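Local coordinates for protein ribonuclease J (Methanolobus psychrophilus R15, PDB 5HAB) that is an archaeal beta-CASP exoribonuclease of the metallo-beta-lactamase superfamily, probably degrading RNA with the help of bound metal ions, at residues B[128-137]-B[297-307]. The protein carries 1 engineered substitution. Sequence-based numbering, arbitrary orientation.
Sequences PYTTALIKHQ and RYVGTAYQLGY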
ATOM      1  N   PRO B 128       7.802  -5.919 -40.816  1.00 45.24           N
ATOM      2  CA  PRO B 128       6.969  -6.935 -41.472  1.00 37.86           C
ATOM      3  C   PRO B 128       5.800  -7.434 -40.627  1.00 49.85           C
ATOM      4  O   PRO B 128       4.659  -7.396 -41.095  1.00 53.01           O
ATOM      5  CB  PRO B 128       7.965  -8.064 -41.740  1.00 40.74           C
ATOM      6  CG  PRO B 128       9.240  -7.343 -42.012  1.00 46.14           C
ATOM      7  CD  PRO B 128       9.233  -6.120 -41.119  1.00 49.41           C
ATOM      8  N   TYR B 129       6.073  -7.885 -39.406  1.00 51.29           N
ATOM      9  CA  TYR B 129       5.008  -8.376 -38.539  1.00 49.78           C
ATOM     10  C   TYR B 129       4.006  -7.266 -38.221  1.00 39.08           C
ATOM     11  O   TYR B 129       2.784  -7.450 -38.330  1.00 49.96           O
ATOM     12  CB  TYR B 129       5.593  -8.955 -37.246  1.00 52.53           C
ATOM     13  CG  TYR B 129       4.556  -9.600 -36.353  1.00 55.73           C
ATOM     14  CD1 TYR B 129       3.851 -10.721 -36.773  1.00 56.18           C
ATOM     15  CD2 TYR B 129       4.283  -9.090 -35.092  1.00 39.94           C
ATOM     16  CE1 TYR B 129       2.900 -11.312 -35.962  1.00 51.30           C
ATOM     17  CE2 TYR B 129       3.337  -9.678 -34.273  1.00 42.35           C
ATOM     18  CZ  TYR B 129       2.646 -10.787 -34.713  1.00 53.31           C
ATOM     19  OH  TYR B 129       1.698 -11.373 -33.901  1.00 45.75           O
ATOM     20  N   THR B 130       4.540  -6.108 -37.843  1.00 40.94           N
ATOM     21  CA  THR B 130       3.718  -4.940 -37.556  1.00 50.53           C
ATOM     22  C   THR B 130       2.871  -4.554 -38.759  1.00 39.40           C
ATOM     23  O   THR B 130       1.671  -4.296 -38.623  1.00 36.78           O
ATOM     24  CB  THR B 130       4.569  -3.727 -37.158  1.00 42.91           C
ATOM     25  OG1 THR B 130       5.525  -4.110 -36.164  1.00 44.76           O
ATOM     26  CG2 THR B 130       3.686  -2.618 -36.619  1.00 30.96           C
ATOM     27  N   THR B 131       3.499  -4.516 -39.932  1.00 33.28           N
ATOM     28  CA  THR B 131       2.785  -4.174 -41.159  1.00 58.16           C
ATOM     29  C   THR B 131       1.647  -5.148 -41.395  1.00 43.94           C
ATOM     30  O   THR B 131       0.550  -4.742 -41.754  1.00 47.61           O
ATOM     31  CB  THR B 131       3.700  -4.192 -42.401  1.00 47.57           C
ATOM     32  OG1 THR B 131       4.269  -5.497 -42.553  1.00 63.86           O
ATOM     33  CG2 THR B 131       4.816  -3.159 -42.286  1.00 26.10           C
ATOM     34  N   ALA B 132       1.911  -6.432 -41.177  1.00 45.00           N
ATOM     35  CA  ALA B 132       0.879  -7.447 -41.336  1.00 37.20           C
ATOM     36  C   ALA B 132      -0.296  -7.184 -40.397  1.00 51.17           C
ATOM     37  O   ALA B 132      -1.450  -7.273 -40.810  1.00 55.27           O
ATOM     38  CB  ALA B 132       1.449  -8.835 -41.098  1.00 46.62           C
ATOM     39  N   LEU B 133      -0.006  -6.860 -39.138  1.00 55.63           N
ATOM     40  CA  LEU B 133      -1.079  -6.618 -38.171  1.00 51.39           C
ATOM     41  C   LEU B 133      -1.891  -5.370 -38.514  1.00 52.69           C
ATOM     42  O   LEU B 133      -3.119  -5.344 -38.347  1.00 45.13           O
ATOM     43  CB  LEU B 133      -0.514  -6.481 -36.761  1.00 47.93           C
ATOM     44  CG  LEU B 133       0.100  -7.747 -36.170  1.00 59.08           C
ATOM     45  CD1 LEU B 133       0.957  -7.381 -34.974  1.00 49.21           C
ATOM     46  CD2 LEU B 133      -0.977  -8.750 -35.801  1.00 38.71           C
ATOM     47  N   ILE B 134      -1.195  -4.336 -38.980  1.00 46.28           N
ATOM     48  CA  ILE B 134      -1.858  -3.111 -39.398  1.00 53.69           C
ATOM     49  C   ILE B 134      -2.753  -3.398 -40.599  1.00 56.31           C
ATOM     50  O   ILE B 134      -3.901  -2.965 -40.632  1.00 41.00           O
ATOM     51  CB  ILE B 134      -0.856  -1.988 -39.710  1.00 54.43           C
ATOM     52  CG1 ILE B 134      -0.104  -1.566 -38.445  1.00 42.71           C
ATOM     53  CG2 ILE B 134      -1.586  -0.785 -40.285  1.00 37.46           C
ATOM     54  CD1 ILE B 134       1.005  -0.567 -38.719  1.00 41.09           C
ATOM     55  N   LYS B 135      -2.242  -4.132 -41.586  1.00 43.43           N
ATOM     56  CA  LYS B 135      -3.071  -4.487 -42.742  1.00 71.48           C
ATOM     57  C   LYS B 135      -4.305  -5.280 -42.343  1.00 73.31           C
ATOM     58  O   LYS B 135      -5.419  -4.942 -42.748  1.00 58.13           O
ATOM     59  CB  LYS B 135      -2.287  -5.290 -43.788  1.00 47.90           C
ATOM     60  CG  LYS B 135      -1.222  -4.519 -44.515  1.00 59.66           C
ATOM     61  CD  LYS B 135      -0.567  -5.382 -45.574  1.00 77.23           C
ATOM     62  CE  LYS B 135       0.631  -4.681 -46.179  1.00 77.38           C
ATOM     63  NZ  LYS B 135       1.352  -5.544 -47.151  1.00 65.00           N
ATOM     64  N   HIS B 136      -4.103  -6.330 -41.551  1.00 76.09           N
ATOM     65  CA  HIS B 136      -5.218  -7.167 -41.120  1.00 66.26           C
ATOM     66  C   HIS B 136      -6.237  -6.345 -40.345  1.00 56.77           C
ATOM     67  O   HIS B 136      -7.428  -6.642 -40.375  1.00 68.47           O
ATOM     68  CB  HIS B 136      -4.725  -8.349 -40.280  1.00 67.58           C
ATOM     69  CG  HIS B 136      -3.943  -9.356 -41.065  1.00 75.92           C
ATOM     70  ND1 HIS B 136      -3.322 -10.442 -40.482  1.00 82.33           N
ATOM     71  CD2 HIS B 136      -3.669  -9.433 -42.389  1.00 77.45           C
ATOM     72  CE1 HIS B 136      -2.702 -11.145 -41.416  1.00 69.02           C
ATOM     73  NE2 HIS B 136      -2.898 -10.553 -42.580  1.00 89.14           N
ATOM     74  N   GLN B 137      -5.772  -5.308 -39.658  1.00 61.06           N
ATOM     75  CA  GLN B 137      -6.677  -4.481 -38.872  1.00 63.35           C
ATOM     76  C   GLN B 137      -7.449  -3.486 -39.745  1.00 76.62           C
ATOM     77  O   GLN B 137      -8.652  -3.307 -39.564  1.00 80.57           O
ATOM     78  CB  GLN B 137      -5.903  -3.751 -37.780  1.00 59.21           C
ATOM     79  CG  GLN B 137      -6.664  -2.635 -37.110  1.00 56.32           C
ATOM     80  CD  GLN B 137      -5.926  -2.095 -35.904  1.00 86.86           C
ATOM     81  OE1 GLN B 137      -5.117  -1.174 -36.019  1.00 64.57           O
ATOM     82  NE2 GLN B 137      -6.204  -2.666 -34.735  1.00 80.24           N
ATOM     83  N   ARG B 297      -5.371 -14.702 -34.821  1.00 52.89           N
ATOM     84  CA  ARG B 297      -4.860 -13.512 -35.499  1.00 55.04           C
ATOM     85  C   ARG B 297      -3.346 -13.359 -35.304  1.00 69.45           C
ATOM     86  O   ARG B 297      -2.574 -13.525 -36.252  1.00 67.16           O
ATOM     87  CB  ARG B 297      -5.586 -12.259 -34.988  1.00 51.21           C
ATOM     88  CG  ARG B 297      -5.135 -10.942 -35.630  1.00 77.29           C
ATOM     89  CD  ARG B 297      -5.577 -10.797 -37.083  1.00 86.41           C
ATOM     90  NE  ARG B 297      -7.020 -10.611 -37.217  1.00101.17           N
ATOM     91  CZ  ARG B 297      -7.619  -9.423 -37.272  1.00 95.61           C
ATOM     92  NH1 ARG B 297      -6.900  -8.309 -37.210  1.00 84.02           N
ATOM     93  NH2 ARG B 297      -8.937  -9.344 -37.396  1.00 83.70           N
ATOM     94  N   TYR B 298      -2.924 -13.077 -34.072  1.00 60.49           N
ATOM     95  CA  TYR B 298      -1.517 -12.771 -33.792  1.00 51.79           C
ATOM     96  C   TYR B 298      -0.561 -13.949 -34.002  1.00 46.35           C
ATOM     97  O   TYR B 298       0.480 -13.809 -34.657  1.00 50.55           O
ATOM     98  CB  TYR B 298      -1.368 -12.251 -32.358  1.00 51.45           C
ATOM     99  CG  TYR B 298      -1.893 -10.847 -32.146  1.00 62.08           C
ATOM    100  CD1 TYR B 298      -1.065  -9.745 -32.332  1.00 58.56           C
ATOM    101  CD2 TYR B 298      -3.209 -10.620 -31.759  1.00 63.31           C
ATOM    102  CE1 TYR B 298      -1.532  -8.457 -32.141  1.00 60.90           C
ATOM    103  CE2 TYR B 298      -3.685  -9.330 -31.565  1.00 55.02           C
ATOM    104  CZ  TYR B 298      -2.841  -8.255 -31.758  1.00 56.31           C
ATOM    105  OH  TYR B 298      -3.298  -6.971 -31.569  1.00 61.58           O
ATOM    106  N   VAL B 299      -0.903 -15.104 -33.441  1.00 49.09           N
ATOM    107  CA  VAL B 299      -0.009 -16.252 -33.508  1.00 62.08           C
ATOM    108  C   VAL B 299      -0.006 -16.804 -34.928  1.00 46.51           C
ATOM    109  O   VAL B 299       1.054 -17.131 -35.468  1.00 51.25           O
ATOM    110  CB  VAL B 299      -0.390 -17.331 -32.483  1.00 55.22           C
ATOM    111  CG1 VAL B 299       0.629 -18.452 -32.493  1.00 47.76           C
ATOM    112  CG2 VAL B 299      -0.491 -16.723 -31.095  1.00 51.08           C
ATOM    113  N   GLY B 300      -1.191 -16.897 -35.527  1.00 51.28           N
ATOM    114  CA  GLY B 300      -1.308 -17.297 -36.919  1.00 59.87           C
ATOM    115  C   GLY B 300      -0.446 -16.442 -37.829  1.00 58.80           C
ATOM    116  O   GLY B 300       0.372 -16.967 -38.591  1.00 58.90           O
ATOM    117  N   THR B 301      -0.620 -15.124 -37.735  1.00 53.17           N
ATOM    118  CA  THR B 301       0.180 -14.188 -38.521  1.00 44.28           C
ATOM    119  C   THR B 301       1.676 -14.389 -38.286  1.00 64.56           C
ATOM    120  O   THR B 301       2.452 -14.426 -39.241  1.00 62.15           O
ATOM    121  CB  THR B 301      -0.177 -12.725 -38.205  1.00 51.89           C
ATOM    122  OG1 THR B 301      -1.567 -12.503 -38.467  1.00 49.90           O
ATOM    123  CG2 THR B 301       0.649 -11.778 -39.064  1.00 49.76           C
ATOM    124  N   ALA B 302       2.076 -14.531 -37.024  1.00 51.64           N
ATOM    125  CA  ALA B 302       3.491 -14.717 -36.699  1.00 61.00           C
ATOM    126  C   ALA B 302       4.042 -15.990 -37.339  1.00 49.51           C
ATOM    127  O   ALA B 302       5.207 -16.051 -37.738  1.00 46.62           O
ATOM    128  CB  ALA B 302       3.691 -14.754 -35.192  1.00 54.96           C
ATOM    129  N   TYR B 303       3.184 -16.998 -37.441  1.00 61.73           N
ATOM    130  CA  TYR B 303       3.561 -18.282 -38.019  1.00 67.81           C
ATOM    131  C   TYR B 303       3.726 -18.170 -39.535  1.00 71.83           C
ATOM    132  O   TYR B 303       4.738 -18.606 -40.091  1.00 52.10           O
ATOM    133  CB  TYR B 303       2.510 -19.339 -37.667  1.00 69.44           C
ATOM    134  CG  TYR B 303       2.690 -20.669 -38.359  1.00 76.08           C
ATOM    135  CD1 TYR B 303       3.842 -21.422 -38.174  1.00 82.10           C
ATOM    136  CD2 TYR B 303       1.697 -21.182 -39.185  1.00 71.69           C
ATOM    137  CE1 TYR B 303       4.007 -22.643 -38.801  1.00 83.24           C
ATOM    138  CE2 TYR B 303       1.853 -22.401 -39.816  1.00 74.19           C
ATOM    139  CZ  TYR B 303       3.009 -23.128 -39.620  1.00 76.18           C
ATOM    140  OH  TYR B 303       3.168 -24.342 -40.246  1.00 68.48           O
ATOM    141  N   GLN B 304       2.734 -17.568 -40.192  1.00 51.75           N
ATOM    142  CA  GLN B 304       2.756 -17.378 -41.642  1.00 61.03           C
ATOM    143  C   GLN B 304       3.997 -16.622 -42.122  1.00 59.02           C
ATOM    144  O   GLN B 304       4.547 -16.932 -43.178  1.00 62.60           O
ATOM    145  CB  GLN B 304       1.490 -16.651 -42.101  1.00 53.88           C
ATOM    146  CG  GLN B 304       0.205 -17.415 -41.811  1.00 51.62           C
ATOM    147  CD  GLN B 304      -1.040 -16.662 -42.241  1.00 76.17           C
ATOM    148  OE1 GLN B 304      -1.039 -15.959 -43.252  1.00 85.24           O
ATOM    149  NE2 GLN B 304      -2.114 -16.806 -41.472  1.00 73.27           N
ATOM    150  N   LEU B 305       4.441 -15.636 -41.347  1.00 65.03           N
ATOM    151  CA  LEU B 305       5.587 -14.820 -41.746  1.00 47.62           C
ATOM    152  C   LEU B 305       6.893 -15.422 -41.245  1.00 55.71           C
ATOM    153  O   LEU B 305       7.966 -14.849 -41.440  1.00 53.53           O
ATOM    154  CB  LEU B 305       5.449 -13.377 -41.246  1.00 51.96           C
ATOM    155  CG  LEU B 305       4.474 -12.419 -41.945  1.00 48.89           C
ATOM    156  CD1 LEU B 305       3.036 -12.898 -41.922  1.00 55.58           C
ATOM    157  CD2 LEU B 305       4.576 -11.036 -41.321  1.00 64.35           C
ATOM    158  N   GLY B 306       6.797 -16.585 -40.609  1.00 56.61           N
ATOM    159  CA  GLY B 306       7.980 -17.326 -40.214  1.00 41.88           C
ATOM    160  C   GLY B 306       8.699 -16.836 -38.972  1.00 59.64           C
ATOM    161  O   GLY B 306       9.905 -17.031 -38.839  1.00 59.76           O
ATOM    162  N   TYR B 307       7.973 -16.197 -38.060  1.00 61.63           N
ATOM    163  CA  TYR B 307       8.585 -15.742 -36.813  1.00 64.46           C
ATOM    164  C   TYR B 307       8.610 -16.853 -35.760  1.00 53.60           C
ATOM    165  O   TYR B 307       9.534 -16.928 -34.953  1.00 61.57           O
ATOM    166  CB  TYR B 307       7.859 -14.504 -36.278  1.00 55.10           C
ATOM    167  CG  TYR B 307       8.208 -13.243 -37.038  1.00 48.40           C
ATOM    168  CD1 TYR B 307       9.387 -12.559 -36.776  1.00 49.70           C
ATOM    169  CD2 TYR B 307       7.360 -12.737 -38.015  1.00 55.70           C
ATOM    170  CE1 TYR B 307       9.717 -11.407 -37.466  1.00 56.39           C
ATOM    171  CE2 TYR B 307       7.681 -11.581 -38.712  1.00 65.69           C
ATOM    172  CZ  TYR B 307       8.861 -10.922 -38.432  1.00 59.74           C
ATOM    173  OH  TYR B 307       9.191  -9.775 -39.118  1.00 74.79           O
TER
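Two donors grip Tyr298 O: the helical Ala302 N from one face of the carbonyl plane and, from the opposite face, Tyr129 OH at 2.8 Å. The hydroxyl stands above that plane, with a C=O...O angle of 109°. This bond ties helix 128-138 of the metallo-beta-lactamase domain to helix 293-304 of the beta-CASP domain, the two-domain pairing of RNase J, and the short helical segments run closer to antiparallel than parallel with their axes 10.2 Å apart. Tyr129 holds its ring anti to its own backbone N (chi1 -175°), which directs the ring toward helix 293-304. There its CE1 lies 3.6 Å from Ala302 CB, and the two rings form an offset edge-to-face pair, the edge of Tyr129 toward the face of Tyr307, planes at 67° and centroids 5.7 Å apart. Leu133 CG lies over one face of the Tyr129 ring, toward its rim, while Leu133 CD2 reaches Tyr298 CD1 at 3.6 Å. Tyr298 also packs on a phosphate of the bound RNA, which puts this domain junction beside the RNA. The helix ends in a Schellman motif, Gly306 at positive phi and Tyr307 N bonded back to Ala302 O; Tyr307 OH sits 3.4 Å from Pro128 CB and makes a weak hydrogen bond to Asp178. Leu305 CD2 packs on Ala132 CB. Farther along, the His136 and Arg297 side chains pass alongside one another, pointing opposite ways, ring and guanidinium nearly perpendicular. Thr301 splits its two branches: OG1 bonds back to Arg297 O at 2.6 Å and meets the His136 ring at its edge, whereas CG2 rests 3.7 Å from Ala132 CB.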